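Local coordinates for protein actin depolymerization factor 2 (Plasmodium berghei, PDB 2XFA) that probably binds actin and promotes the disassembly and turnover of its filaments, at residues N21-K26 / I76-I81; I32-E37 / I42-L47; L67-C72 / T131-E136; F94-P99 / A112-L117. All coordinates share one frame; numbering follows the deposited sequence.

From the N terminus, the first segment to take part is 21-26, at the end of helix 14-24; contact 1 closes when strand 73-81 packs against it. Nested in that long loop is contact 2, the short-range hairpin of strands 31-37 and 41-48, whose Ile32 N bonds to Ile76 O of contact 1. Contact 3 starts at 67-72, before contact 1 has closed, and finishes at 131-136, so the two cross. Contact 4, strand 89-97 with helix 104-118, lies inside the loop of contact 3. Contacts 1, 2 and 4 share one sheet, with Ile76 packed against Phe94 and Tyr34 against Leu117, whereas contact 3 joins two loops at strand ends, beside the end of strand 89-97.

Contact 1. Residues N21-K26 / I76-I81; sequences NRLKVK and IADMPI
Leu23 reaches from helix 14-24 to strand 73-81 and lays its two methyl groups over it, between Ile76 and Asp78. With CG anti to the backbone N (chi1 175°), the isobutyl group extends toward the strand and splits its work. Branch CD1 meets Ile76, lying 4.1 Å from Ile76 CG2 and 4.0 Å from the backbone oxygen Ile76 O, while CD2 turns the other way along the strand and comes within 4.3 Å of Asp78 CB. Ile76 answers with its gamma methyl, and the two side chains meet at a slant. This is one face of the central mixed sheet of the ADF/cofilin fold: Ile76 and Asp78 point to the face that carries helix 14-24, and the intervening Ala77 points to the opposite face, onto helix 56-65. The carboxylate of Asp78 approaches the helix only loosely, with OD2 4.1 Å from Leu23 O, and no hydrogen bond crosses the contact. Around this apolar pairing, Ile76 also packs on Phe94 and Ile121. Its carbonyl, the one that meets Leu23 CD1, is bound by the backbone of Ile32 in the neighbouring strand, while Asp78 touches His27 in the loop that follows the helix and pairs through its backbone with Lys30.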
loop_
_atom_site.group_PDB
_atom_site.type_symbol
_atom_site.label_atom_id
_atom_site.label_comp_id
_atom_site.label_asym_id
_atom_site.label_seq_id
_atom_site.Cartn_x
_atom_site.Cartn_y
_atom_site.Cartn_z
ATOM N N ASN A 21 -6.401 0.084 -11.387
ATOM C CA ASN A 21 -6.218 -0.019 -12.834
ATOM C C ASN A 21 -5.730 1.302 -13.438
ATOM O O ASN A 21 -4.879 1.308 -14.317
ATOM C CB ASN A 21 -7.483 -0.538 -13.523
ATOM C CG ASN A 21 -7.693 -2.045 -13.317
ATOM O OD1 ASN A 21 -8.824 -2.529 -13.303
ATOM N ND2 ASN A 21 -6.601 -2.782 -13.161
ATOM N N ARG A 22 -6.240 2.423 -12.941
ATOM C CA ARG A 22 -5.729 3.725 -13.361
ATOM C C ARG A 22 -4.243 3.890 -13.013
ATOM O O ARG A 22 -3.509 4.561 -13.732
ATOM C CB ARG A 22 -6.573 4.861 -12.762
ATOM C CG ARG A 22 -7.881 5.106 -13.509
ATOM C CD ARG A 22 -8.855 5.974 -12.722
ATOM N NE ARG A 22 -8.330 7.304 -12.422
ATOM C CZ ARG A 22 -8.220 8.282 -13.317
ATOM N NH1 ARG A 22 -8.589 8.074 -14.576
ATOM N NH2 ARG A 22 -7.733 9.465 -12.961
ATOM N N LEU A 23 -3.812 3.278 -11.907
ATOM C CA LEU A 23 -2.403 3.284 -11.485
ATOM C C LEU A 23 -1.544 2.383 -12.360
ATOM O O LEU A 23 -0.490 2.790 -12.853
ATOM C CB LEU A 23 -2.278 2.805 -10.031
ATOM C CG LEU A 23 -0.865 2.643 -9.460
ATOM C CD1 LEU A 23 -0.832 2.895 -7.950
ATOM C CD2 LEU A 23 -0.311 1.270 -9.772
ATOM N N LYS A 24 -2.002 1.147 -12.507
ATOM C CA LYS A 24 -1.296 0.100 -13.249
ATOM C C LYS A 24 -1.262 0.368 -14.743
ATOM O O LYS A 24 -0.198 0.346 -15.363
ATOM C CB LYS A 24 -1.998 -1.230 -12.982
ATOM C CG LYS A 24 -1.410 -2.456 -13.611
ATOM C CD LYS A 24 -2.241 -3.636 -13.158
ATOM C CE LYS A 24 -2.045 -4.835 -14.036
ATOM N NZ LYS A 24 -0.602 -5.170 -14.084
ATOM N N VAL A 25 -2.432 0.640 -15.316
ATOM C CA VAL A 25 -2.562 0.787 -16.763
ATOM C C VAL A 25 -2.420 2.213 -17.283
ATOM O O VAL A 25 -1.693 2.452 -18.245
ATOM C CB VAL A 25 -3.892 0.202 -17.270
ATOM C CG1 VAL A 25 -4.319 0.887 -18.561
ATOM C CG2 VAL A 25 -3.748 -1.295 -17.476
ATOM N N LYS A 26 -3.118 3.152 -16.652
ATOM C CA LYS A 26 -3.128 4.539 -17.117
ATOM C C LYS A 26 -2.125 5.427 -16.380
ATOM O O LYS A 26 -2.013 6.614 -16.675
ATOM C CB LYS A 26 -4.536 5.138 -17.013
ATOM C CG LYS A 26 -5.588 4.428 -17.861
ATOM C CD LYS A 26 -6.306 5.392 -18.805
ATOM C CE LYS A 26 -5.362 5.948 -19.865
ATOM N NZ LYS A 26 -6.044 6.892 -20.794
ATOM N N ILE A 76 -1.000 0.547 -2.147
ATOM C CA ILE A 76 -0.434 0.154 -3.415
ATOM C C ILE A 76 0.399 1.323 -3.959
ATOM O O ILE A 76 -0.104 2.439 -4.064
ATOM C CB ILE A 76 -1.534 -0.263 -4.417
ATOM C CG1 ILE A 76 -2.302 -1.469 -3.869
ATOM C CG2 ILE A 76 -0.916 -0.628 -5.771
ATOM C CD1 ILE A 76 -3.485 -1.865 -4.708
ATOM N N ALA A 77 1.654 1.049 -4.313
ATOM C CA ALA A 77 2.579 2.065 -4.787
ATOM C C ALA A 77 3.318 1.606 -6.037
ATOM O O ALA A 77 3.830 0.498 -6.085
ATOM C CB ALA A 77 3.586 2.374 -3.720
ATOM N N ASP A 78 3.400 2.483 -7.028
ATOM C CA ASP A 78 4.218 2.247 -8.222
ATOM C C ASP A 78 5.624 2.783 -7.961
ATOM O O ASP A 78 5.877 3.974 -8.121
ATOM C CB ASP A 78 3.592 2.965 -9.406
ATOM C CG ASP A 78 3.890 2.289 -10.731
ATOM O OD1 ASP A 78 4.539 1.217 -10.742
ATOM O OD2 ASP A 78 3.458 2.839 -11.768
ATOM N N MET A 79 6.524 1.910 -7.522
ATOM C CA MET A 79 7.858 2.319 -7.092
ATOM C C MET A 79 8.844 2.401 -8.248
ATOM O O MET A 79 8.998 1.443 -8.996
ATOM C CB MET A 79 8.388 1.331 -6.056
ATOM C CG MET A 79 7.520 1.232 -4.821
ATOM S SD MET A 79 7.388 2.855 -4.046
ATOM C CE MET A 79 7.051 2.374 -2.355
ATOM N N PRO A 80 9.528 3.547 -8.390
ATOM C CA PRO A 80 10.531 3.728 -9.445
ATOM C C PRO A 80 11.828 3.036 -9.066
ATOM O O PRO A 80 12.596 3.577 -8.271
ATOM C CB PRO A 80 10.747 5.251 -9.477
ATOM C CG PRO A 80 9.730 5.847 -8.515
ATOM C CD PRO A 80 9.364 4.757 -7.569
ATOM N N ILE A 81 12.084 1.866 -9.634
ATOM C CA ILE A 81 13.225 1.079 -9.195
ATOM C C ILE A 81 14.198 0.679 -10.311
ATOM O O ILE A 81 13.849 -0.057 -11.239
ATOM C CB ILE A 81 12.777 -0.147 -8.394
ATOM C CG1 ILE A 81 12.244 0.296 -7.036
ATOM C CG2 ILE A 81 13.935 -1.102 -8.196
ATOM C CD1 ILE A 81 11.744 -0.840 -6.208
#

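Contact 2. Residues I32-E37 / I42-L47; sequences IIYKIE and IVVDVL
Ile33 and Lys35 carry all five backbone hydrogen bonds between strands 31-37 and 41-48. Lys35 trades a pair with Val43: Lys35 N to Val43 O at 2.8 Å, and Val43 N to Lys35 O at 2.7 Å. At Ile33 the pattern is uneven. Its N gives a bond to Val46 O, but its oxygen accepts two, from Asp45 N at 2.7 Å and from Val46 N at 3.2 Å. Asp45 and Val46 therefore both stand opposite one residue, a classic beta bulge in an antiparallel hairpin, and the register shifts by one between Ile33 and Tyr34. Next to the extra residue, Val44 no longer points the same way as its partner Tyr34, although Val44 CG2 still comes to 4.1 Å from Tyr34 CE1.

On one face Ile32 CG1 lies beside Leu47 CD2 at 3.6 Å, and Ile36 meets Ile42. On the other, Lys35 starts with CG between its own backbone N and carbonyl carbon (chi1 68°), which sets CG 3.7 Å from Val43 CG1; its chain then passes Asp45 at about a right angle, CD being 3.7 Å from Asp45 CB. The ammonium stays beyond salt-bridge range of that carboxylate, whose OD2 pairs with Arg73. Further out, Cys16 O takes a hydrogen bond from Tyr34 OH, anchoring the ring against helix 14-24, and Ile36 reaches Leu109 and Ser113 of helix 104-118.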
loop_
_atom_site.group_PDB
_atom_site.type_symbol
_atom_site.label_atom_id
_atom_site.label_comp_id
_atom_site.label_asym_id
_atom_site.label_seq_id
_atom_site.Cartn_x
_atom_site.Cartn_y
_atom_site.Cartn_z
ATOM N N ILE A 32 -1.911 4.530 -3.912
ATOM C CA ILE A 32 -3.280 4.539 -3.435
ATOM C C ILE A 32 -3.166 3.991 -2.045
ATOM O O ILE A 32 -2.395 3.065 -1.831
ATOM C CB ILE A 32 -4.172 3.599 -4.216
ATOM C CG1 ILE A 32 -4.134 3.938 -5.705
ATOM C CG2 ILE A 32 -5.595 3.672 -3.685
ATOM C CD1 ILE A 32 -4.540 2.756 -6.601
ATOM N N ILE A 33 -3.892 4.591 -1.100
ATOM C CA ILE A 33 -4.016 4.033 0.231
ATOM C C ILE A 33 -5.488 3.648 0.408
ATOM O O ILE A 33 -6.364 4.420 0.066
ATOM C CB ILE A 33 -3.551 5.045 1.313
ATOM C CG1 ILE A 33 -2.052 5.305 1.156
ATOM C CG2 ILE A 33 -3.785 4.495 2.702
ATOM C CD1 ILE A 33 -1.535 6.390 2.000
ATOM N N TYR A 34 -5.742 2.437 0.895
ATOM C CA TYR A 34 -7.093 1.921 1.076
ATOM C C TYR A 34 -7.339 1.726 2.545
ATOM O O TYR A 34 -6.396 1.478 3.294
ATOM C CB TYR A 34 -7.224 0.521 0.454
ATOM C CG TYR A 34 -7.022 0.455 -1.018
ATOM C CD1 TYR A 34 -8.067 0.712 -1.888
ATOM C CD2 TYR A 34 -5.787 0.116 -1.551
ATOM C CE1 TYR A 34 -7.893 0.635 -3.248
ATOM C CE2 TYR A 34 -5.600 0.048 -2.905
ATOM C CZ TYR A 34 -6.664 0.306 -3.752
ATOM O OH TYR A 34 -6.491 0.234 -5.108
ATOM N N LYS A 35 -8.604 1.743 2.958
ATOM C CA LYS A 35 -8.898 1.469 4.342
ATOM C C LYS A 35 -10.206 0.712 4.451
ATOM O O LYS A 35 -10.979 0.640 3.501
ATOM C CB LYS A 35 -9.025 2.781 5.116
ATOM C CG LYS A 35 -10.247 3.560 4.707
ATOM C CD LYS A 35 -10.231 4.995 5.236
ATOM C CE LYS A 35 -11.642 5.418 5.658
ATOM N NZ LYS A 35 -12.051 6.728 5.078
ATOM N N ILE A 36 -10.454 0.128 5.611
ATOM C CA ILE A 36 -11.762 -0.472 5.846
ATOM C C ILE A 36 -12.659 0.563 6.500
ATOM O O ILE A 36 -12.389 1.036 7.600
ATOM C CB ILE A 36 -11.666 -1.745 6.687
ATOM C CG1 ILE A 36 -10.769 -2.754 5.959
ATOM C CG2 ILE A 36 -13.068 -2.325 6.933
ATOM C CD1 ILE A 36 -10.326 -3.938 6.791
ATOM N N GLU A 37 -13.707 0.942 5.792
ATOM C CA GLU A 37 -14.666 1.894 6.317
ATOM C C GLU A 37 -15.795 1.187 7.043
ATOM O O GLU A 37 -16.341 0.195 6.559
ATOM C CB GLU A 37 -15.230 2.753 5.190
ATOM C CG GLU A 37 -15.830 4.061 5.680
ATOM C CD GLU A 37 -16.474 4.868 4.568
ATOM O OE1 GLU A 37 -17.114 4.257 3.679
ATOM O OE2 GLU A 37 -16.341 6.112 4.595
ATOM N N ILE A 42 -13.914 -2.205 1.988
ATOM C CA ILE A 42 -12.586 -1.650 1.730
ATOM C C ILE A 42 -12.771 -0.508 0.756
ATOM O O ILE A 42 -13.431 -0.674 -0.264
ATOM C CB ILE A 42 -11.600 -2.690 1.208
ATOM C CG1 ILE A 42 -11.444 -3.807 2.253
ATOM C CG2 ILE A 42 -10.247 -2.023 0.845
ATOM C CD1 ILE A 42 -10.389 -4.819 1.934
ATOM N N VAL A 43 -12.245 0.665 1.103
ATOM C CA VAL A 43 -12.439 1.867 0.284
ATOM C C VAL A 43 -11.119 2.647 0.052
ATOM O O VAL A 43 -10.143 2.445 0.765
ATOM C CB VAL A 43 -13.511 2.783 0.920
ATOM C CG1 VAL A 43 -12.974 3.431 2.172
ATOM C CG2 VAL A 43 -13.959 3.842 -0.049
ATOM N N VAL A 44 -11.101 3.514 -0.955
ATOM C CA VAL A 44 -9.970 4.389 -1.227
ATOM C C VAL A 44 -9.876 5.493 -0.172
ATOM O O VAL A 44 -10.832 6.231 0.057
ATOM C CB VAL A 44 -10.122 5.064 -2.596
ATOM C CG1 VAL A 44 -9.034 6.104 -2.795
ATOM C CG2 VAL A 44 -10.089 4.037 -3.693
ATOM N N ASP A 45 -8.730 5.598 0.482
ATOM C CA ASP A 45 -8.532 6.624 1.491
ATOM C C ASP A 45 -7.803 7.834 0.895
ATOM O O ASP A 45 -8.184 8.979 1.125
ATOM C CB ASP A 45 -7.743 6.041 2.655
ATOM C CG ASP A 45 -7.364 7.092 3.691
ATOM O OD1 ASP A 45 -8.096 8.110 3.814
ATOM O OD2 ASP A 45 -6.337 6.891 4.389
ATOM N N VAL A 46 -6.754 7.567 0.123
ATOM C CA VAL A 46 -5.920 8.617 -0.453
ATOM C C VAL A 46 -5.450 8.201 -1.834
ATOM O O VAL A 46 -5.152 7.014 -2.077
ATOM C CB VAL A 46 -4.634 8.854 0.400
ATOM C CG1 VAL A 46 -3.718 9.878 -0.256
ATOM C CG2 VAL A 46 -4.977 9.257 1.820
ATOM N N LEU A 47 -5.373 9.181 -2.728
ATOM C CA LEU A 47 -4.818 8.995 -4.061
ATOM C C LEU A 47 -3.768 10.054 -4.324
ATOM O O LEU A 47 -4.053 11.241 -4.208
ATOM C CB LEU A 47 -5.914 9.155 -5.119
ATOM C CG LEU A 47 -6.882 7.994 -5.319
ATOM C CD1 LEU A 47 -8.069 8.425 -6.152
ATOM C CD2 LEU A 47 -6.175 6.858 -5.994
#

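Contact 3. Residues L67-C72 / T131-E136; sequences LKNTEC and TCDINE
At the strand ends, beside the end of strand 89-97, two loops are joined by a polar link, Asn69 to Asp133 and Ile134, backed by a small apolar touch. Segment 67-72 connects helix 56-65 to strand 73-81, and segment 131-136 connects strand 126-130 to helix 137-146. Asn69 sits in a type I beta turn running from Lys68 to Glu71, and its amide uses both ends. OD1 accepts from Ile134 N at 2.8 Å, with that donor lying well above the amide plane, 36° out of it. ND2 gives to Asp133 OD2 at 2.7 Å along a fairly straight N-H (165°); the acceptor lies in the plane of the amide, while the carboxylate is met from above its own plane, and the two flat groups stand nearly perpendicular. Asn69 reaches both partners from a first torsion that is not staggered (chi1 -123°). The two bonds should fix how the amide is flipped, since one end faces an N-H and the other a carboxylate.

Ile134 also covers the amide, its CB 3.4 Å from Asn69 OD1, and its CD1 runs on to 4.0 Å from Leu67 CB. Both Leu67 and Ile134 touch Trp97, whose indole NE1 bonds to Lys68 O, so the two loops share a common floor.

Asn135 N, giving a bond to Asp133 OD1 on its anti side (3.0 Å), holds the carboxylate; a separate backbone bond runs from Glu136 N to Asp133 O. The OD1 to Asn135 N bond makes an Asx turn just ahead of helix 137-146, and leaves OD2 to hold Asn69.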
loop_
_atom_site.group_PDB
_atom_site.type_symbol
_atom_site.label_atom_id
_atom_site.label_comp_id
_atom_site.label_asym_id
_atom_site.label_seq_id
_atom_site.Cartn_x
_atom_site.Cartn_y
_atom_site.Cartn_z
ATOM N N LEU A 67 0.178 7.958 7.045
ATOM C CA LEU A 67 -0.042 6.824 7.936
ATOM C C LEU A 67 0.026 7.245 9.392
ATOM O O LEU A 67 0.571 8.296 9.706
ATOM C CB LEU A 67 1.014 5.743 7.662
ATOM C CG LEU A 67 0.991 5.259 6.202
ATOM C CD1 LEU A 67 2.118 4.257 5.943
ATOM C CD2 LEU A 67 -0.380 4.653 5.861
ATOM N N LYS A 68 -0.498 6.415 10.291
ATOM C CA LYS A 68 -0.406 6.708 11.730
ATOM C C LYS A 68 -0.006 5.460 12.490
ATOM O O LYS A 68 -0.184 4.356 12.012
ATOM C CB LYS A 68 -1.756 7.187 12.264
ATOM C CG LYS A 68 -2.361 8.358 11.500
ATOM C CD LYS A 68 -3.573 8.933 12.249
ATOM C CE LYS A 68 -4.018 10.275 11.668
ATOM N NZ LYS A 68 -5.188 10.842 12.408
ATOM N N ASN A 69 0.476 5.638 13.703
ATOM C CA ASN A 69 0.875 4.514 14.524
ATOM C C ASN A 69 -0.315 3.709 15.029
ATOM O O ASN A 69 -0.150 2.687 15.659
ATOM C CB ASN A 69 1.609 5.048 15.726
ATOM C CG ASN A 69 2.972 4.485 15.857
ATOM O OD1 ASN A 69 3.438 3.722 14.985
ATOM N ND2 ASN A 69 3.649 4.861 16.935
ATOM N N THR A 70 -1.524 4.203 14.815
ATOM C CA THR A 70 -2.667 3.637 15.513
ATOM C C THR A 70 -3.726 3.118 14.543
ATOM O O THR A 70 -4.825 2.769 14.963
ATOM C CB THR A 70 -3.376 4.708 16.357
ATOM O OG1 THR A 70 -3.789 5.754 15.469
ATOM C CG2 THR A 70 -2.460 5.260 17.456
ATOM N N GLU A 71 -3.427 3.109 13.249
ATOM C CA GLU A 71 -4.354 2.531 12.290
ATOM C C GLU A 71 -3.732 1.779 11.117
ATOM O O GLU A 71 -2.774 2.238 10.503
ATOM C CB GLU A 71 -5.342 3.559 11.774
ATOM C CG GLU A 71 -4.770 4.791 11.180
ATOM C CD GLU A 71 -5.843 5.851 11.045
ATOM O OE1 GLU A 71 -7.038 5.479 11.118
ATOM O OE2 GLU A 71 -5.499 7.044 10.882
ATOM N N CYS A 72 -4.329 0.628 10.804
ATOM C CA CYS A 72 -3.929 -0.184 9.654
ATOM C C CYS A 72 -4.356 0.400 8.308
ATOM O O CYS A 72 -5.418 1.009 8.183
ATOM C CB CYS A 72 -4.490 -1.590 9.810
ATOM S SG CYS A 72 -3.974 -2.392 11.315
ATOM N N THR A 131 5.083 -3.815 10.312
ATOM C CA THR A 131 4.423 -3.723 11.597
ATOM C C THR A 131 5.288 -2.934 12.601
ATOM O O THR A 131 5.043 -2.956 13.804
ATOM C CB THR A 131 4.186 -5.141 12.127
ATOM O OG1 THR A 131 3.446 -5.088 13.353
ATOM C CG2 THR A 131 5.524 -5.855 12.332
ATOM N N CYS A 132 6.311 -2.250 12.106
ATOM C CA CYS A 132 7.214 -1.517 12.990
ATOM C C CYS A 132 6.509 -0.276 13.556
ATOM O O CYS A 132 5.293 -0.112 13.389
ATOM C CB CYS A 132 8.502 -1.132 12.249
ATOM S SG CYS A 132 8.211 -0.163 10.741
ATOM N N ASP A 133 7.255 0.566 14.262
ATOM C CA ASP A 133 6.725 1.865 14.688
ATOM C C ASP A 133 6.765 2.821 13.499
ATOM O O ASP A 133 7.659 2.727 12.638
ATOM C CB ASP A 133 7.541 2.458 15.855
ATOM C CG ASP A 133 6.866 3.700 16.457
ATOM O OD1 ASP A 133 7.159 4.828 16.004
ATOM O OD2 ASP A 133 6.011 3.539 17.350
ATOM N N ILE A 134 5.828 3.768 13.465
ATOM C CA ILE A 134 5.792 4.756 12.402
ATOM C C ILE A 134 7.164 5.436 12.192
ATOM O O ILE A 134 7.478 5.802 11.067
ATOM C CB ILE A 134 4.748 5.853 12.645
ATOM C CG1 ILE A 134 4.658 6.753 11.419
ATOM C CG2 ILE A 134 5.140 6.734 13.846
ATOM C CD1 ILE A 134 4.126 6.062 10.209
ATOM N N ASN A 135 7.938 5.635 13.272
ATOM C CA ASN A 135 9.294 6.199 13.189
ATOM C C ASN A 135 10.298 5.424 12.323
ATOM O O ASN A 135 11.308 5.986 11.880
ATOM C CB ASN A 135 9.913 6.334 14.583
ATOM C CG ASN A 135 9.280 7.439 15.379
ATOM O OD1 ASN A 135 8.596 8.307 14.825
ATOM N ND2 ASN A 135 9.487 7.413 16.685
ATOM N N GLU A 136 10.056 4.132 12.114
ATOM C CA GLU A 136 10.984 3.337 11.306
ATOM C C GLU A 136 10.371 2.914 9.975
ATOM O O GLU A 136 11.049 2.321 9.153
ATOM C CB GLU A 136 11.488 2.109 12.064
ATOM C CG GLU A 136 12.334 2.430 13.271
ATOM C CD GLU A 136 11.649 2.040 14.560
ATOM O OE1 GLU A 136 11.545 2.904 15.458
ATOM O OE2 GLU A 136 11.200 0.874 14.669
#

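Contact 4. Residues F94-P99 / A112-L117; sequences FIFWSP and ASKESL
Lys114 runs from helix 104-118 in between Phe94 and Phe96 of strand 89-97. Its CB points toward the strand, and a trans first torsion (chi1 178°) sends the chain on from the helix in that direction. CG reaches the rim of the Phe94 ring, 4.1 Å from CE2. CD swings to the other aromatic and lies 3.7 Å from Phe96 CD2, approaching that ring obliquely. The bend comes about the CD-CE bond (chi4 106°), so CE carries the ammonium over to Phe96 CB, which NZ meets at 3.7 Å. From there NZ is also 3.9 Å from Phe94 CE2, but it sits at the ring edge, near the plane, rather than over the face. Beyond the two segments NZ has a polar partner, a hydrogen bond with Ser127 OG.

Phe94 has a second neighbour one helical turn on: Leu117 CD1 lies in its ring plane, 3.8 Å from CE1. Phe94 and Lys114 slide past each other in opposite directions, while Leu117 meets Phe94 at a slant.

Strand 89-97, helix 104-118 and strand 126-130 form a beta-alpha-beta crossover, and the two strands are parallel neighbours in the sheet. Lys114 spans it, rooted in the helix, passing the first strand and bonding to the second. Helix segment 112-117 runs nearly antiparallel to strand 94-97 (161°), with Leu117 touching Tyr74 and Tyr34, on the face also covered by helix 14-24.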
loop_
_atom_site.group_PDB
_atom_site.type_symbol
_atom_site.label_atom_id
_atom_site.label_comp_id
_atom_site.label_asym_id
_atom_site.label_seq_id
_atom_site.Cartn_x
_atom_site.Cartn_y
_atom_site.Cartn_z
ATOM N N PHE A 94 2.657 -3.916 -2.959
ATOM C CA PHE A 94 1.465 -3.878 -2.132
ATOM C C PHE A 94 1.967 -3.919 -0.687
ATOM O O PHE A 94 2.775 -4.767 -0.343
ATOM C CB PHE A 94 0.575 -5.087 -2.405
ATOM C CG PHE A 94 -0.648 -5.135 -1.550
ATOM C CD1 PHE A 94 -1.847 -4.619 -2.013
ATOM C CD2 PHE A 94 -0.600 -5.672 -0.275
ATOM C CE1 PHE A 94 -2.997 -4.659 -1.226
ATOM C CE2 PHE A 94 -1.746 -5.710 0.529
ATOM C CZ PHE A 94 -2.943 -5.205 0.054
ATOM N N ILE A 95 1.516 -2.991 0.147
ATOM C CA ILE A 95 2.056 -2.909 1.496
ATOM C C ILE A 95 0.917 -2.960 2.479
ATOM O O ILE A 95 -0.047 -2.213 2.363
ATOM C CB ILE A 95 2.822 -1.591 1.699
ATOM C CG1 ILE A 95 3.950 -1.488 0.674
ATOM C CG2 ILE A 95 3.330 -1.458 3.149
ATOM C CD1 ILE A 95 4.397 -0.040 0.428
ATOM N N PHE A 96 1.020 -3.870 3.427
ATOM C CA PHE A 96 0.060 -3.942 4.501
ATOM C C PHE A 96 0.718 -3.305 5.726
ATOM O O PHE A 96 1.619 -3.887 6.357
ATOM C CB PHE A 96 -0.355 -5.389 4.762
ATOM C CG PHE A 96 -1.243 -5.577 5.970
ATOM C CD1 PHE A 96 -2.062 -4.542 6.435
ATOM C CD2 PHE A 96 -1.274 -6.798 6.626
ATOM C CE1 PHE A 96 -2.870 -4.735 7.547
ATOM C CE2 PHE A 96 -2.078 -6.996 7.741
ATOM C CZ PHE A 96 -2.881 -5.981 8.202
ATOM N N TRP A 97 0.273 -2.092 6.023
ATOM C CA TRP A 97 0.714 -1.341 7.211
ATOM C C TRP A 97 -0.135 -1.754 8.390
ATOM O O TRP A 97 -1.358 -1.534 8.407
ATOM C CB TRP A 97 0.530 0.138 6.962
ATOM C CG TRP A 97 0.784 1.050 8.157
ATOM C CD1 TRP A 97 -0.093 1.963 8.670
ATOM C CD2 TRP A 97 1.974 1.152 8.961
ATOM N NE1 TRP A 97 0.481 2.646 9.740
ATOM C CE2 TRP A 97 1.737 2.158 9.949
ATOM C CE3 TRP A 97 3.210 0.514 8.940
ATOM C CZ2 TRP A 97 2.699 2.527 10.905
ATOM C CZ3 TRP A 97 4.159 0.863 9.897
ATOM C CH2 TRP A 97 3.894 1.861 10.870
ATOM N N SER A 98 0.511 -2.392 9.352
ATOM C CA SER A 98 -0.173 -2.896 10.517
ATOM C C SER A 98 0.614 -2.577 11.781
ATOM O O SER A 98 1.366 -3.419 12.270
ATOM C CB SER A 98 -0.370 -4.416 10.390
ATOM O OG SER A 98 -1.157 -4.919 11.455
ATOM N N PRO A 99 0.439 -1.356 12.324
ATOM C CA PRO A 99 1.243 -0.925 13.480
ATOM C C PRO A 99 0.760 -1.516 14.789
ATOM O O PRO A 99 -0.400 -1.916 14.921
ATOM C CB PRO A 99 1.071 0.611 13.498
ATOM C CG PRO A 99 -0.242 0.858 12.897
ATOM C CD PRO A 99 -0.488 -0.304 11.871
ATOM N N ALA A 112 -7.256 -10.343 8.094
ATOM C CA ALA A 112 -8.156 -11.380 7.609
ATOM C C ALA A 112 -8.807 -10.982 6.294
ATOM O O ALA A 112 -9.355 -11.826 5.609
ATOM C CB ALA A 112 -9.216 -11.719 8.652
ATOM N N SER A 113 -8.723 -9.698 5.955
ATOM C CA SER A 113 -9.332 -9.128 4.749
ATOM C C SER A 113 -8.307 -8.892 3.643
ATOM O O SER A 113 -8.664 -8.702 2.480
ATOM C CB SER A 113 -9.981 -7.771 5.074
ATOM O OG SER A 113 -11.045 -7.897 6.008
ATOM N N LYS A 114 -7.032 -8.862 4.016
ATOM C CA LYS A 114 -5.964 -8.540 3.069
ATOM C C LYS A 114 -6.121 -9.351 1.763
ATOM O O LYS A 114 -6.110 -8.793 0.659
ATOM C CB LYS A 114 -4.619 -8.808 3.737
ATOM C CG LYS A 114 -3.387 -8.575 2.878
ATOM C CD LYS A 114 -2.138 -8.928 3.699
ATOM C CE LYS A 114 -0.971 -9.430 2.840
ATOM N NZ LYS A 114 0.141 -8.423 2.679
ATOM N N GLU A 115 -6.284 -10.663 1.902
ATOM C CA GLU A 115 -6.448 -11.556 0.739
ATOM C C GLU A 115 -7.581 -11.153 -0.209
ATOM O O GLU A 115 -7.472 -11.296 -1.436
ATOM C CB GLU A 115 -6.687 -13.013 1.181
ATOM C CG GLU A 115 -5.636 -13.601 2.130
ATOM C CD GLU A 115 -5.963 -13.369 3.607
ATOM O OE1 GLU A 115 -6.563 -14.274 4.240
ATOM O OE2 GLU A 115 -5.616 -12.287 4.130
ATOM N N SER A 116 -8.681 -10.691 0.369
ATOM C CA SER A 116 -9.847 -10.276 -0.402
ATOM C C SER A 116 -9.465 -9.139 -1.326
ATOM O O SER A 116 -9.951 -9.041 -2.430
ATOM C CB SER A 116 -10.977 -9.825 0.532
ATOM O OG SER A 116 -11.340 -10.853 1.443
ATOM N N LEU A 117 -8.573 -8.274 -0.866
ATOM C CA LEU A 117 -8.107 -7.187 -1.704
ATOM C C LEU A 117 -7.051 -7.696 -2.708
ATOM O O LEU A 117 -7.164 -7.464 -3.902
ATOM C CB LEU A 117 -7.510 -6.075 -0.837
ATOM C CG LEU A 117 -7.671 -4.618 -1.267
ATOM C CD1 LEU A 117 -6.574 -3.675 -0.638
ATOM C CD2 LEU A 117 -7.744 -4.515 -2.767
#